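Side-chain contacts in ATP-dependent DNA helicase uvsW (Enterobacteria phage T4, PDB 1RIF), which uses ATP hydrolysis to unwind duplex DNA in the 3'-5' direction, branch-migrating Holliday junctions and reorganising stalled replication forks during T4 recombination and repair: residues 231-234 with 235-238; 266-269 with 270-274. The protein carries 1 engineered substitution. All coordinates share one frame; numbering follows the deposited sequence.

Interaction 1 (231-234 with 235-238); sequences NDEC and HLAT. With AU (gold ion), chain D.
Glu233 and His235 run side by side, pointing the same way, with His235 NE2 turned to the carboxylate. NE2 donates to Glu233 OE1 across 3.4 Å, but the N-H...O angle of 137° marks a weak bond. OE1 sits at the ring edge, near its plane, while the carboxylate as a whole is turned almost perpendicular to the ring (87°). The stronger partner of OE1 is the engineered Arg141, whose NH1 forms salt bridges with both Glu233 and Asp232. Asp232, Glu233, Cys234 and His235 form the predicted DEAH box, the Walker B motif of superfamily 2 helicases, at the C-terminal end of strand 226-232; Arg141 falls in the predicted ATP-binding site. Past the strand the backbone tightens into a 3-10 turn. Leu236 N donates to Glu233 O at 3.0 Å, and Ala237 N donates to Cys234 O at 3.1 Å. Leu236 CD1 meets Glu233 CB at 3.6 Å, and Leu236 CG lies 3.7 Å above one face of the His235 ring, toward the rim. Cys234 SG, placed between its own backbone N and carbonyl carbon (chi1 45°), binds the gold ion at 2.5 Å. Outside the turn, Thr238 OG1 caps Ser241 N.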
ATOM      1  N   ASN A 231       0.962   5.695  -0.164  1.00 18.06           N
ATOM      2  CA  ASN A 231       0.096   6.589  -0.919  1.00 17.12           C
ATOM      3  C   ASN A 231      -0.634   7.494   0.076  1.00 17.38           C
ATOM      4  O   ASN A 231      -1.528   7.047   0.798  1.00 15.88           O
ATOM      5  CB  ASN A 231      -0.907   5.789  -1.761  1.00 14.84           C
ATOM      6  CG  ASN A 231      -1.869   6.689  -2.548  1.00 15.86           C
ATOM      7  OD1 ASN A 231      -1.560   7.844  -2.863  1.00 17.13           O
ATOM      8  ND2 ASN A 231      -3.029   6.149  -2.883  1.00 13.45           N
ATOM      9  N   ASP A 232      -0.217   8.755   0.136  1.00 16.63           N
ATOM     10  CA  ASP A 232      -0.841   9.722   1.024  1.00 18.49           C
ATOM     11  C   ASP A 232      -2.132  10.179   0.339  1.00 16.42           C
ATOM     12  O   ASP A 232      -2.101  10.582  -0.815  1.00 15.59           O
ATOM     13  CB  ASP A 232       0.109  10.906   1.261  1.00 22.51           C
ATOM     14  CG  ASP A 232      -0.379  11.842   2.355  1.00 26.98           C
ATOM     15  OD1 ASP A 232      -0.712  11.366   3.460  1.00 29.73           O
ATOM     16  OD2 ASP A 232      -0.428  13.063   2.115  1.00 33.12           O
ATOM     17  N   GLU A 233      -3.248  10.105   1.064  1.00 15.75           N
ATOM     18  CA  GLU A 233      -4.581  10.456   0.555  1.00 16.36           C
ATOM     19  C   GLU A 233      -5.010   9.334  -0.380  1.00 14.72           C
ATOM     20  O   GLU A 233      -5.462   9.572  -1.493  1.00 14.82           O
ATOM     21  CB  GLU A 233      -4.561  11.778  -0.220  1.00 17.61           C
ATOM     22  CG  GLU A 233      -4.191  12.977   0.597  1.00 20.81           C
ATOM     23  CD  GLU A 233      -5.209  13.281   1.673  1.00 25.13           C
ATOM     24  OE1 GLU A 233      -5.465  12.408   2.528  1.00 26.11           O
ATOM     25  OE2 GLU A 233      -5.759  14.402   1.668  1.00 29.08           O
ATOM     26  N   CYS A 234      -4.863   8.103   0.081  1.00 15.79           N
ATOM     27  CA  CYS A 234      -5.208   6.952  -0.743  1.00 18.32           C
ATOM     28  C   CYS A 234      -6.679   6.888  -1.130  1.00 18.69           C
ATOM     29  O   CYS A 234      -7.049   6.124  -2.016  1.00 17.53           O
ATOM     30  CB  CYS A 234      -4.778   5.647  -0.049  1.00 17.70           C
ATOM     31  SG  CYS A 234      -5.167   5.494   1.728  1.00 22.22           S
ATOM     32  N   HIS A 235      -7.511   7.698  -0.481  1.00 19.51           N
ATOM     33  CA  HIS A 235      -8.937   7.704  -0.789  1.00 20.72           C
ATOM     34  C   HIS A 235      -9.189   8.399  -2.131  1.00 21.41           C
ATOM     35  O   HIS A 235     -10.270   8.292  -2.710  1.00 20.49           O
ATOM     36  CB  HIS A 235      -9.743   8.367   0.356  1.00 18.16           C
ATOM     37  CG  HIS A 235      -9.374   9.793   0.622  1.00 16.98           C
ATOM     38  ND1 HIS A 235     -10.082  10.855   0.102  1.00 18.60           N
ATOM     39  CD2 HIS A 235      -8.364  10.333   1.341  1.00 14.98           C
ATOM     40  CE1 HIS A 235      -9.524  11.988   0.488  1.00 16.41           C
ATOM     41  NE2 HIS A 235      -8.480  11.699   1.241  1.00 17.98           N
ATOM     42  N   LEU A 236      -8.171   9.090  -2.632  1.00 21.57           N
ATOM     43  CA  LEU A 236      -8.285   9.785  -3.905  1.00 20.94           C
ATOM     44  C   LEU A 236      -7.852   8.871  -5.046  1.00 21.34           C
ATOM     45  O   LEU A 236      -8.021   9.195  -6.220  1.00 24.07           O
ATOM     46  CB  LEU A 236      -7.428  11.046  -3.884  1.00 19.35           C
ATOM     47  CG  LEU A 236      -7.812  12.050  -2.795  1.00 19.77           C
ATOM     48  CD1 LEU A 236      -6.763  13.143  -2.720  1.00 18.75           C
ATOM     49  CD2 LEU A 236      -9.191  12.626  -3.083  1.00 18.00           C
ATOM     50  N   ALA A 237      -7.286   7.723  -4.693  1.00 22.80           N
ATOM     51  CA  ALA A 237      -6.841   6.764  -5.696  1.00 22.22           C
ATOM     52  C   ALA A 237      -8.057   6.088  -6.321  1.00 22.28           C
ATOM     53  O   ALA A 237      -9.052   5.846  -5.640  1.00 22.57           O
ATOM     54  CB  ALA A 237      -5.942   5.724  -5.052  1.00 21.07           C
ATOM     55  N   THR A 238      -7.981   5.792  -7.617  1.00 22.69           N
ATOM     56  CA  THR A 238      -9.087   5.120  -8.306  1.00 21.83           C
ATOM     57  C   THR A 238      -8.818   3.619  -8.417  1.00 21.42           C
ATOM     58  O   THR A 238      -7.675   3.165  -8.302  1.00 20.48           O
ATOM     59  CB  THR A 238      -9.314   5.677  -9.723  1.00 20.07           C
ATOM     60  OG1 THR A 238      -8.199   5.339 -10.555  1.00 21.35           O
ATOM     61  CG2 THR A 238      -9.476   7.192  -9.683  1.00 20.31           C
TER
HETATM   62 AU    AU D 287      -7.614   4.901   1.542  1.00 29.83          AU

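Interaction 2 (266-269 with 270-274); sequences KANI and MQYVG
Asn268 and Ile269 hand their carbonyls to the first turn of helix 269-276 directly after a type I turn from Lys266 to Ile269: Gln271 N donates to Asn268 O at 2.8 Å and Tyr272 N to Ile269 O at 3.1 Å. Ile269 O also takes a longer, weak bond from Val273 N, so this one oxygen serves two successive amides. Among the side chains, Asn268 meets Tyr272 most closely. Its CG lies between the backbone N and the carbonyl carbon (chi1 59°), which brings the amide beside the ring, with Asn268 CG 3.6 Å from Tyr272 CE1 and the two planes 71° apart. The backbone of the same residue faces the ring edge: Asn268 O approaches Tyr272 CD1 to 3.2 Å, near the ring plane. Tyr272 OH hydrogen-bonds outside the turn, to Ala237 O and Arg263 NH1. Gln271 folds back the same way at chi1 (62°), laying CG 3.3 Å from Asn268 O, and then runs extended. A single water joins the two amide groups by donating to both, at 3.0 Å from Asn268 OD1 and 2.7 Å from Gln271 OE1. Ile269 and Val273 make only a loose apolar contact, one turn apart. Beyond the turn, Asn268 and Gln271 touch Phe31 of strand 30-32, and Met270 packs on Leu53 and Leu64. Here a type I turn leads straight into a helix N-terminus, in the beta-alpha-beta crossover from strand 254-258 to strand 278-280 of the RecA-like helicase domain, on the side that meets the N-terminal domain.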
ATOM      1  N   LYS A 266     -18.467   2.994   0.602  1.00 43.33           N
ATOM      2  CA  LYS A 266     -18.368   2.851  -0.849  1.00 41.82           C
ATOM      3  C   LYS A 266     -18.191   1.379  -1.234  1.00 39.76           C
ATOM      4  O   LYS A 266     -17.512   0.624  -0.536  1.00 37.91           O
ATOM      5  CB  LYS A 266     -17.197   3.686  -1.381  1.00 42.59           C
ATOM      6  CG  LYS A 266     -17.393   5.201  -1.286  1.00 43.09           C
ATOM      7  CD  LYS A 266     -18.362   5.728  -2.352  1.00 43.65           C
ATOM      8  CE  LYS A 266     -19.829   5.546  -1.963  1.00 43.14           C
ATOM      9  NZ  LYS A 266     -20.231   6.439  -0.838  1.00 41.64           N
ATOM     10  N   ALA A 267     -18.810   0.985  -2.346  1.00 38.24           N
ATOM     11  CA  ALA A 267     -18.747  -0.398  -2.831  1.00 37.32           C
ATOM     12  C   ALA A 267     -17.326  -0.944  -3.030  1.00 36.27           C
ATOM     13  O   ALA A 267     -17.066  -2.127  -2.787  1.00 37.03           O
ATOM     14  CB  ALA A 267     -19.530  -0.518  -4.140  1.00 35.38           C
ATOM     15  N   ASN A 268     -16.412  -0.075  -3.454  1.00 35.20           N
ATOM     16  CA  ASN A 268     -15.037  -0.473  -3.721  1.00 32.68           C
ATOM     17  C   ASN A 268     -14.054  -0.477  -2.551  1.00 31.98           C
ATOM     18  O   ASN A 268     -12.874  -0.762  -2.753  1.00 31.10           O
ATOM     19  CB  ASN A 268     -14.471   0.392  -4.850  1.00 32.85           C
ATOM     20  CG  ASN A 268     -14.490   1.875  -4.521  1.00 32.73           C
ATOM     21  OD1 ASN A 268     -14.220   2.710  -5.383  1.00 35.08           O
ATOM     22  ND2 ASN A 268     -14.804   2.210  -3.272  1.00 32.28           N
ATOM     23  N   ILE A 269     -14.514  -0.169  -1.338  1.00 30.86           N
ATOM     24  CA  ILE A 269     -13.614  -0.168  -0.176  1.00 29.90           C
ATOM     25  C   ILE A 269     -12.752  -1.431  -0.163  1.00 29.80           C
ATOM     26  O   ILE A 269     -11.620  -1.435   0.321  1.00 29.26           O
ATOM     27  CB  ILE A 269     -14.398  -0.113   1.162  1.00 30.47           C
ATOM     28  CG1 ILE A 269     -13.426  -0.172   2.345  1.00 29.38           C
ATOM     29  CG2 ILE A 269     -15.384  -1.275   1.250  1.00 30.56           C
ATOM     30  CD1 ILE A 269     -12.483   1.013   2.436  1.00 29.40           C
ATOM     31  N   MET A 270     -13.309  -2.501  -0.714  1.00 29.20           N
ATOM     32  CA  MET A 270     -12.645  -3.791  -0.773  1.00 27.91           C
ATOM     33  C   MET A 270     -11.297  -3.781  -1.513  1.00 25.50           C
ATOM     34  O   MET A 270     -10.362  -4.464  -1.098  1.00 23.72           O
ATOM     35  CB  MET A 270     -13.601  -4.799  -1.409  1.00 29.37           C
ATOM     36  CG  MET A 270     -13.211  -6.242  -1.234  1.00 33.26           C
ATOM     37  SD  MET A 270     -14.606  -7.336  -1.562  1.00 36.96           S
ATOM     38  CE  MET A 270     -14.862  -8.073   0.072  1.00 32.66           C
ATOM     39  N   GLN A 271     -11.179  -3.014  -2.592  1.00 24.01           N
ATOM     40  CA  GLN A 271      -9.910  -3.006  -3.306  1.00 24.91           C
ATOM     41  C   GLN A 271      -8.868  -2.055  -2.735  1.00 23.86           C
ATOM     42  O   GLN A 271      -7.730  -2.027  -3.202  1.00 24.04           O
ATOM     43  CB  GLN A 271     -10.101  -2.756  -4.810  1.00 25.34           C
ATOM     44  CG  GLN A 271     -10.700  -1.443  -5.207  1.00 27.02           C
ATOM     45  CD  GLN A 271     -10.696  -1.253  -6.725  1.00 28.38           C
ATOM     46  OE1 GLN A 271     -11.406  -0.394  -7.249  1.00 28.35           O
ATOM     47  NE2 GLN A 271      -9.885  -2.048  -7.433  1.00 27.44           N
ATOM     48  N   TYR A 272      -9.243  -1.280  -1.719  1.00 22.67           N
ATOM     49  CA  TYR A 272      -8.281  -0.389  -1.088  1.00 21.71           C
ATOM     50  C   TYR A 272      -7.591  -1.202   0.000  1.00 20.48           C
ATOM     51  O   TYR A 272      -6.400  -1.031   0.243  1.00 21.18           O
ATOM     52  CB  TYR A 272      -8.963   0.866  -0.514  1.00 22.04           C
ATOM     53  CG  TYR A 272      -9.494   1.800  -1.592  1.00 24.02           C
ATOM     54  CD1 TYR A 272     -10.697   1.527  -2.249  1.00 24.81           C
ATOM     55  CD2 TYR A 272      -8.764   2.920  -2.002  1.00 24.37           C
ATOM     56  CE1 TYR A 272     -11.157   2.338  -3.289  1.00 24.86           C
ATOM     57  CE2 TYR A 272      -9.215   3.739  -3.041  1.00 25.10           C
ATOM     58  CZ  TYR A 272     -10.414   3.438  -3.682  1.00 26.96           C
ATOM     59  OH  TYR A 272     -10.867   4.222  -4.727  1.00 27.26           O
ATOM     60  N   VAL A 273      -8.325  -2.107   0.644  1.00 20.10           N
ATOM     61  CA  VAL A 273      -7.714  -2.946   1.672  1.00 19.66           C
ATOM     62  C   VAL A 273      -6.929  -4.050   0.965  1.00 19.08           C
ATOM     63  O   VAL A 273      -5.969  -4.592   1.505  1.00 18.05           O
ATOM     64  CB  VAL A 273      -8.767  -3.571   2.628  1.00 20.60           C
ATOM     65  CG1 VAL A 273      -9.729  -2.498   3.105  1.00 21.91           C
ATOM     66  CG2 VAL A 273      -9.507  -4.676   1.946  1.00 23.02           C
ATOM     67  N   GLY A 274      -7.341  -4.366  -0.261  1.00 18.75           N
ATOM     68  CA  GLY A 274      -6.640  -5.373  -1.037  1.00 18.51           C
ATOM     69  C   GLY A 274      -5.292  -4.825  -1.479  1.00 19.07           C
ATOM     70  O   GLY A 274      -4.331  -5.566  -1.647  1.00 19.41           O
TER
HETATM   71  O   HOH W   1     -13.205   1.472  -7.949  1.00 37.83           O

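Overall arrangement
Interaction 1 precedes interaction 2 along the chain, and their centres are 12 Å apart. Both belong to the ATP-binding, RecA-like domain with its seven-stranded parallel sheet: 231-238 leaves the end of strand 226-232, whereas 266-274 lies between the neighbouring strand 254-258 and edge strand 278-280. Tyr272 joins them directly, through its bond to interaction 1 and through CE2, which packs 3.4 Å from Cys234 O. The gold ion on Cys234 lies about 4 Å from the nearest atom of the Tyr272 side chain. Helix 269-276 thus connects the DEAH-box turn with residues of the N-terminal domain. This fragment holds the N-terminal and ATP-binding domains of a longer helicase, without its C-terminal helicase domain.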